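TRAP dicarboxylate transporter, DctP subunit (Ochrobactrum anthropi, PDB 4P47) probably binds a small organic acid in the periplasm and hands it to a TRAP-type membrane transporter, as in other solute-binding proteins of its family. Local coordinates at residues Thr294-Thr297 with Pro298-Thr302. Residues are numbered along the deposited sequence; the frame is centred on the assembly and turned at random.
Sequences TELT and PEETT
With chi1 of 66°, T297 tucks OG1 on the side of CB flanked by N and C, where E300 N donates to OG1 at 3.0 Å (N-H...O 157°). This is the classic N-cap: a short hydroxyl side chain reaches forward to an amide that has no carbonyl of an earlier helical turn to bond to. The carbonyl of the same residue starts the regular helical pattern, T297 O accepting from T301 N at 3.0 Å in a nearly straight bond (169°). P298 suits the first helical position because its ring holds phi near the helical value and no N-H is required there. E299 and E300 may interact favourably with the positive end of the helix dipole, although E299 OE2 also lies close to like-charged E340; a bend at chi2 leaves E299 OE1 3.6 Å from T297 OG1. L296 supplies branched carbon: CD2 passes E300 CG at a slant, 4.0 Å away, and CB rests 3.8 Å from T301 OG1. The T301 hydroxyl gives a water that donates to L296 O its second anchor, bridging loop and helix. The turn thus leads from strand 292-295, paired in parallel with strand 229-245, into helix 298-312, with L296 against T231 and T301 against F112.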
# COMPACT_ATOMS: atom_id res chain seq x y z
N THR A 294 -12.25 -16.40 -5.19
CA THR A 294 -13.53 -15.98 -4.68
C THR A 294 -13.56 -14.47 -4.52
O THR A 294 -12.62 -13.88 -4.01
CB THR A 294 -13.82 -16.66 -3.32
OG1 THR A 294 -13.82 -18.09 -3.50
CG2 THR A 294 -15.17 -16.22 -2.77
N GLU A 295 -14.63 -13.84 -5.01
CA GLU A 295 -14.86 -12.42 -4.81
C GLU A 295 -15.94 -12.23 -3.77
O GLU A 295 -16.83 -13.07 -3.64
CB GLU A 295 -15.30 -11.76 -6.11
CG GLU A 295 -14.24 -11.79 -7.19
CD GLU A 295 -14.69 -11.07 -8.45
OE1 GLU A 295 -15.91 -11.06 -8.73
OE2 GLU A 295 -13.82 -10.52 -9.15
N LEU A 296 -15.86 -11.13 -3.04
CA LEU A 296 -16.90 -10.72 -2.11
C LEU A 296 -17.79 -9.64 -2.70
O LEU A 296 -17.29 -8.70 -3.32
CB LEU A 296 -16.26 -10.18 -0.83
CG LEU A 296 -15.18 -11.02 -0.17
CD1 LEU A 296 -14.61 -10.33 1.06
CD2 LEU A 296 -15.75 -12.38 0.22
N THR A 297 -19.10 -9.73 -2.47
CA THR A 297 -19.99 -8.63 -2.84
C THR A 297 -19.75 -7.50 -1.85
O THR A 297 -19.18 -7.72 -0.77
CB THR A 297 -21.48 -8.98 -2.72
OG1 THR A 297 -21.78 -9.22 -1.34
CG2 THR A 297 -21.83 -10.20 -3.57
N PRO A 298 -20.15 -6.27 -2.22
CA PRO A 298 -19.98 -5.16 -1.29
C PRO A 298 -20.69 -5.43 0.02
O PRO A 298 -20.27 -4.95 1.07
CB PRO A 298 -20.64 -3.99 -2.02
CG PRO A 298 -20.55 -4.32 -3.46
CD PRO A 298 -20.58 -5.82 -3.56
N GLU A 299 -21.81 -6.15 -0.03
CA GLU A 299 -22.58 -6.39 1.18
C GLU A 299 -21.86 -7.39 2.09
O GLU A 299 -21.91 -7.28 3.31
CB GLU A 299 -24.02 -6.82 0.82
CG GLU A 299 -24.87 -5.71 0.16
CD GLU A 299 -24.60 -5.54 -1.34
OE1 GLU A 299 -23.88 -6.37 -1.93
OE2 GLU A 299 -25.12 -4.58 -1.96
N GLU A 300 -21.15 -8.34 1.51
CA GLU A 300 -20.36 -9.23 2.32
C GLU A 300 -19.14 -8.49 2.92
O GLU A 300 -18.78 -8.71 4.08
CB GLU A 300 -19.91 -10.43 1.51
CG GLU A 300 -19.04 -11.36 2.30
CD GLU A 300 -19.68 -11.87 3.59
OE1 GLU A 300 -20.89 -12.19 3.59
OE2 GLU A 300 -18.95 -12.00 4.59
N THR A 301 -18.52 -7.61 2.15
CA THR A 301 -17.47 -6.75 2.67
C THR A 301 -18.00 -5.94 3.85
O THR A 301 -17.33 -5.84 4.88
CB THR A 301 -16.93 -5.82 1.59
OG1 THR A 301 -16.29 -6.62 0.59
CG2 THR A 301 -15.95 -4.81 2.18
N THR A 302 -19.19 -5.39 3.71
CA THR A 302 -19.77 -4.61 4.79
C THR A 302 -19.97 -5.48 6.03
O THR A 302 -19.76 -5.05 7.15
CB THR A 302 -21.08 -3.97 4.33
OG1 THR A 302 -20.78 -2.96 3.37
CG2 THR A 302 -21.87 -3.34 5.50
O HOH W 1 -16.71 -6.16 -2.10